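Local coordinates for putative type VI secretion protein (Escherichia coli, PDB 6SKI) that probably hydrolyses phospholipids as a toxic effector that is loaded on the VgrG spike of the type VI secretion system, at residues A122-T133 with I153-R167. Numbering follows the deposited sequence.
Sequences AQIKTYISGIGT and IFEGVVTKTDEAMER
Arg167 reaches the backbone of strand 122-128 from helix 156-167. Its NH1 donates to Tyr127 O at 2.9 Å. The oxygen meets the guanidinium edge near its plane, and the donor lies in the carbonyl plane, but the bond is bent, with an N-H...O angle of 135°. Lys160 serves the backbone just beyond the strand, though weakly. Its chain bends at chi2 (-80°), which carries NZ to two weak bonds, with Ser129 O at 3.2 Å and with Gly130 O. Ser129 OG is also 3.0 Å from NZ. Glu163 sits between the two cations. Its OE2 makes a salt bridge with Lys160 NZ at 3.4 Å, whereas OE1 has a long, purely electrostatic pairing with Arg167, well out of the guanidinium plane. Apolar groups flank this network. Ile128 CG2 lies against Lys160 CD, and its CD1 rests on Ala164 CB at 3.8 Å. Ile131 sets CG2 on Gly156 CA (3.6 Å), where the helix has no side chain. Thr161 points away from the strand, and its OG1 donates to Val158 O. Asp162 OD1 forms a salt bridge with Arg209. Strand 122-128 runs parallel to strand 22-43, and the roughly antiparallel helix (144°) packs on this sheet, as in the alpha/beta-hydrolase fold.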
loop_
_atom_site.group_PDB
_atom_site.type_symbol
_atom_site.label_atom_id
_atom_site.label_comp_id
_atom_site.label_asym_id
_atom_site.label_seq_id
_atom_site.Cartn_x
_atom_site.Cartn_y
_atom_site.Cartn_z
ATOM N N ALA A 122 12.784 15.643 15.561
ATOM C CA ALA A 122 12.020 14.550 16.136
ATOM C C ALA A 122 11.282 13.822 15.027
ATOM O O ALA A 122 11.028 14.374 13.955
ATOM C CB ALA A 122 11.027 15.045 17.190
ATOM N N GLN A 123 10.942 12.568 15.299
ATOM C CA GLN A 123 10.215 11.736 14.355
ATOM C C GLN A 123 9.045 11.072 15.057
ATOM O O GLN A 123 9.201 10.525 16.151
ATOM C CB GLN A 123 11.117 10.672 13.739
ATOM C CG GLN A 123 11.848 11.115 12.501
ATOM C CD GLN A 123 12.698 10.018 11.923
ATOM O OE1 GLN A 123 12.674 8.887 12.400
ATOM N NE2 GLN A 123 13.451 10.341 10.884
ATOM N N ILE A 124 7.880 11.124 14.424
ATOM C CA ILE A 124 6.710 10.373 14.843
ATOM C C ILE A 124 6.192 9.647 13.613
ATOM O O ILE A 124 6.469 10.033 12.476
ATOM C CB ILE A 124 5.620 11.270 15.462
ATOM C CG1 ILE A 124 5.016 12.188 14.404
ATOM C CG2 ILE A 124 6.189 12.088 16.602
ATOM C CD1 ILE A 124 3.927 13.075 14.930
ATOM N N LYS A 125 5.445 8.575 13.843
ATOM C CA LYS A 125 5.085 7.690 12.750
ATOM C C LYS A 125 3.606 7.350 12.801
ATOM O O LYS A 125 2.967 7.408 13.853
ATOM C CB LYS A 125 5.933 6.413 12.751
ATOM C CG LYS A 125 5.885 5.590 14.014
ATOM C CD LYS A 125 7.065 4.641 14.036
ATOM C CE LYS A 125 6.920 3.575 15.091
ATOM N NZ LYS A 125 8.239 2.954 15.382
ATOM N N THR A 126 3.078 7.007 11.634
ATOM C CA THR A 126 1.664 6.759 11.435
ATOM C C THR A 126 1.502 5.591 10.479
ATOM O O THR A 126 2.246 5.467 9.505
ATOM C CB THR A 126 0.971 7.994 10.863
ATOM O OG1 THR A 126 1.351 9.155 11.612
ATOM C CG2 THR A 126 -0.498 7.829 10.929
ATOM N N TYR A 127 0.522 4.738 10.753
ATOM C CA TYR A 127 0.272 3.555 9.942
ATOM C C TYR A 127 -1.154 3.595 9.420
ATOM O O TYR A 127 -2.105 3.662 10.204
ATOM C CB TYR A 127 0.513 2.277 10.742
ATOM C CG TYR A 127 0.291 1.019 9.941
ATOM C CD1 TYR A 127 1.293 0.500 9.136
ATOM C CD2 TYR A 127 -0.919 0.347 9.993
ATOM C CE1 TYR A 127 1.094 -0.647 8.403
ATOM C CE2 TYR A 127 -1.128 -0.798 9.262
ATOM C CZ TYR A 127 -0.119 -1.292 8.471
ATOM O OH TYR A 127 -0.327 -2.439 7.744
ATOM N N ILE A 128 -1.298 3.553 8.100
ATOM C CA ILE A 128 -2.593 3.462 7.441
ATOM C C ILE A 128 -2.674 2.111 6.747
ATOM O O ILE A 128 -1.732 1.699 6.063
ATOM C CB ILE A 128 -2.798 4.616 6.441
ATOM C CG1 ILE A 128 -2.651 5.965 7.146
ATOM C CG2 ILE A 128 -4.159 4.527 5.796
ATOM C CD1 ILE A 128 -1.304 6.614 6.947
ATOM N N SER A 129 -3.798 1.424 6.923
ATOM C CA SER A 129 -3.952 0.083 6.387
ATOM C C SER A 129 -4.252 0.141 4.890
ATOM O O SER A 129 -4.348 1.211 4.286
ATOM C CB SER A 129 -5.046 -0.667 7.139
ATOM O OG SER A 129 -6.274 0.035 7.086
ATOM N N GLY A 130 -4.388 -1.031 4.281
ATOM C CA GLY A 130 -4.652 -1.096 2.862
ATOM C C GLY A 130 -6.115 -0.907 2.525
ATOM O O GLY A 130 -7.000 -1.013 3.371
ATOM N N ILE A 131 -6.361 -0.621 1.246
ATOM C CA ILE A 131 -7.720 -0.356 0.786
ATOM C C ILE A 131 -8.591 -1.595 0.938
ATOM O O ILE A 131 -9.722 -1.519 1.434
ATOM C CB ILE A 131 -7.700 0.152 -0.666
ATOM C CG1 ILE A 131 -6.701 1.299 -0.807
ATOM C CG2 ILE A 131 -9.084 0.590 -1.093
ATOM C CD1 ILE A 131 -6.612 1.862 -2.201
ATOM N N GLY A 132 -8.084 -2.752 0.531
ATOM C CA GLY A 132 -8.838 -3.978 0.688
ATOM C C GLY A 132 -8.316 -4.797 1.846
ATOM O O GLY A 132 -7.254 -5.416 1.749
ATOM N N THR A 133 -9.058 -4.811 2.947
ATOM C CA THR A 133 -8.574 -5.411 4.181
ATOM C C THR A 133 -9.732 -5.843 5.074
ATOM O O THR A 133 -9.988 -7.035 5.246
ATOM C CB THR A 133 -7.671 -4.429 4.952
ATOM O OG1 THR A 133 -6.407 -4.316 4.285
ATOM C CG2 THR A 133 -7.446 -4.908 6.373
ATOM N N ILE A 153 -13.783 0.948 -2.572
ATOM C CA ILE A 153 -12.467 0.444 -2.954
ATOM C C ILE A 153 -11.958 1.157 -4.200
ATOM O O ILE A 153 -10.759 1.431 -4.327
ATOM C CB ILE A 153 -12.509 -1.079 -3.154
ATOM C CG1 ILE A 153 -13.058 -1.757 -1.903
ATOM C CG2 ILE A 153 -11.130 -1.609 -3.484
ATOM C CD1 ILE A 153 -12.104 -1.748 -0.745
ATOM N N PHE A 154 -12.852 1.462 -5.141
ATOM C CA PHE A 154 -12.440 2.155 -6.357
ATOM C C PHE A 154 -11.877 3.533 -6.042
ATOM O O PHE A 154 -10.908 3.978 -6.667
ATOM C CB PHE A 154 -13.623 2.260 -7.316
ATOM C CG PHE A 154 -13.290 2.916 -8.619
ATOM C CD1 PHE A 154 -13.905 4.099 -8.987
ATOM C CD2 PHE A 154 -12.370 2.349 -9.481
ATOM C CE1 PHE A 154 -13.608 4.702 -10.185
ATOM C CE2 PHE A 154 -12.067 2.950 -10.681
ATOM C CZ PHE A 154 -12.686 4.129 -11.034
ATOM N N GLU A 155 -12.471 4.223 -5.073
ATOM C CA GLU A 155 -12.021 5.536 -4.640
ATOM C C GLU A 155 -11.119 5.459 -3.418
ATOM O O GLU A 155 -10.984 6.448 -2.694
ATOM C CB GLU A 155 -13.227 6.425 -4.349
ATOM C CG GLU A 155 -13.775 7.125 -5.574
ATOM C CD GLU A 155 -15.244 7.460 -5.439
ATOM O OE1 GLU A 155 -15.878 6.977 -4.478
ATOM O OE2 GLU A 155 -15.765 8.205 -6.294
ATOM N N GLY A 156 -10.505 4.302 -3.177
ATOM C CA GLY A 156 -9.838 4.060 -1.911
ATOM C C GLY A 156 -8.619 4.923 -1.666
ATOM O O GLY A 156 -8.254 5.161 -0.517
ATOM N N VAL A 157 -7.958 5.382 -2.728
ATOM C CA VAL A 157 -6.707 6.118 -2.556
ATOM C C VAL A 157 -6.953 7.437 -1.827
ATOM O O VAL A 157 -6.280 7.763 -0.839
ATOM C CB VAL A 157 -6.031 6.339 -3.921
ATOM C CG1 VAL A 157 -5.115 7.541 -3.877
ATOM C CG2 VAL A 157 -5.279 5.094 -4.342
ATOM N N VAL A 158 -7.937 8.208 -2.292
ATOM C CA VAL A 158 -8.222 9.500 -1.675
ATOM C C VAL A 158 -8.787 9.311 -0.273
ATOM O O VAL A 158 -8.464 10.067 0.654
ATOM C CB VAL A 158 -9.172 10.308 -2.575
ATOM C CG1 VAL A 158 -9.300 11.733 -2.072
ATOM C CG2 VAL A 158 -8.678 10.285 -4.007
ATOM N N THR A 159 -9.636 8.301 -0.092
ATOM C CA THR A 159 -10.170 8.010 1.232
ATOM C C THR A 159 -9.060 7.624 2.198
ATOM O O THR A 159 -9.115 7.971 3.384
ATOM C CB THR A 159 -11.216 6.899 1.129
ATOM O OG1 THR A 159 -12.389 7.412 0.489
ATOM C CG2 THR A 159 -11.594 6.371 2.503
ATOM N N LYS A 160 -8.028 6.942 1.705
ATOM C CA LYS A 160 -6.911 6.577 2.562
ATOM C C LYS A 160 -6.056 7.789 2.894
ATOM O O LYS A 160 -5.512 7.880 3.994
ATOM C CB LYS A 160 -6.077 5.480 1.907
ATOM C CG LYS A 160 -6.735 4.119 1.979
ATOM C CD LYS A 160 -6.536 3.478 3.333
ATOM C CE LYS A 160 -7.550 2.384 3.572
ATOM N NZ LYS A 160 -7.440 1.830 4.944
ATOM N N THR A 161 -5.932 8.737 1.966
ATOM C CA THR A 161 -5.250 9.981 2.325
ATOM C C THR A 161 -6.035 10.770 3.371
ATOM O O THR A 161 -5.439 11.407 4.249
ATOM C CB THR A 161 -4.988 10.829 1.084
ATOM O OG1 THR A 161 -6.230 11.279 0.534
ATOM C CG2 THR A 161 -4.229 10.023 0.053
ATOM N N ASP A 162 -7.364 10.699 3.332
ATOM C CA ASP A 162 -8.165 11.351 4.367
ATOM C C ASP A 162 -7.991 10.665 5.720
ATOM O O ASP A 162 -7.818 11.329 6.757
ATOM C CB ASP A 162 -9.637 11.342 3.962
ATOM C CG ASP A 162 -9.938 12.305 2.835
ATOM O OD1 ASP A 162 -9.027 12.580 2.029
ATOM O OD2 ASP A 162 -11.088 12.784 2.750
ATOM N N GLU A 163 -8.025 9.331 5.721
ATOM C CA GLU A 163 -7.713 8.582 6.929
ATOM C C GLU A 163 -6.314 8.910 7.422
ATOM O O GLU A 163 -6.070 8.941 8.631
ATOM C CB GLU A 163 -7.855 7.082 6.661
ATOM C CG GLU A 163 -7.077 6.196 7.619
ATOM C CD GLU A 163 -7.470 4.737 7.519
ATOM O OE1 GLU A 163 -6.772 3.890 8.117
ATOM O OE2 GLU A 163 -8.474 4.436 6.841
ATOM N N ALA A 164 -5.392 9.184 6.501
ATOM C CA ALA A 164 -4.049 9.589 6.884
ATOM C C ALA A 164 -4.061 10.936 7.581
ATOM O O ALA A 164 -3.282 11.163 8.505
ATOM C CB ALA A 164 -3.140 9.632 5.660
ATOM N N MET A 165 -4.921 11.853 7.140
ATOM C CA MET A 165 -5.031 13.131 7.847
ATOM C C MET A 165 -5.535 12.933 9.272
ATOM O O MET A 165 -4.995 13.520 10.222
ATOM C CB MET A 165 -5.950 14.092 7.096
ATOM C CG MET A 165 -5.782 14.072 5.607
ATOM S SD MET A 165 -4.540 15.240 5.058
ATOM C CE MET A 165 -4.125 14.560 3.457
ATOM N N GLU A 166 -6.566 12.104 9.444
ATOM C CA GLU A 166 -7.057 11.850 10.800
ATOM C C GLU A 166 -5.992 11.170 11.659
ATOM O O GLU A 166 -5.832 11.488 12.847
ATOM C CB GLU A 166 -8.338 11.019 10.770
ATOM C CG GLU A 166 -9.542 11.751 10.198
ATOM C CD GLU A 166 -9.967 11.239 8.840
ATOM O OE1 GLU A 166 -10.160 12.072 7.930
ATOM O OE2 GLU A 166 -10.121 10.010 8.686
ATOM N N ARG A 167 -5.243 10.242 11.071
ATOM C CA ARG A 167 -4.194 9.557 11.812
ATOM C C ARG A 167 -3.021 10.487 12.114
ATOM O O ARG A 167 -2.344 10.325 13.134
ATOM C CB ARG A 167 -3.749 8.326 11.033
ATOM C CG ARG A 167 -4.744 7.189 11.040
ATOM C CD ARG A 167 -4.415 6.192 12.134
ATOM N NE ARG A 167 -5.554 5.338 12.452
ATOM C CZ ARG A 167 -5.725 4.112 11.970
ATOM N NH1 ARG A 167 -4.830 3.590 11.143
ATOM N NH2 ARG A 167 -6.794 3.406 12.313
#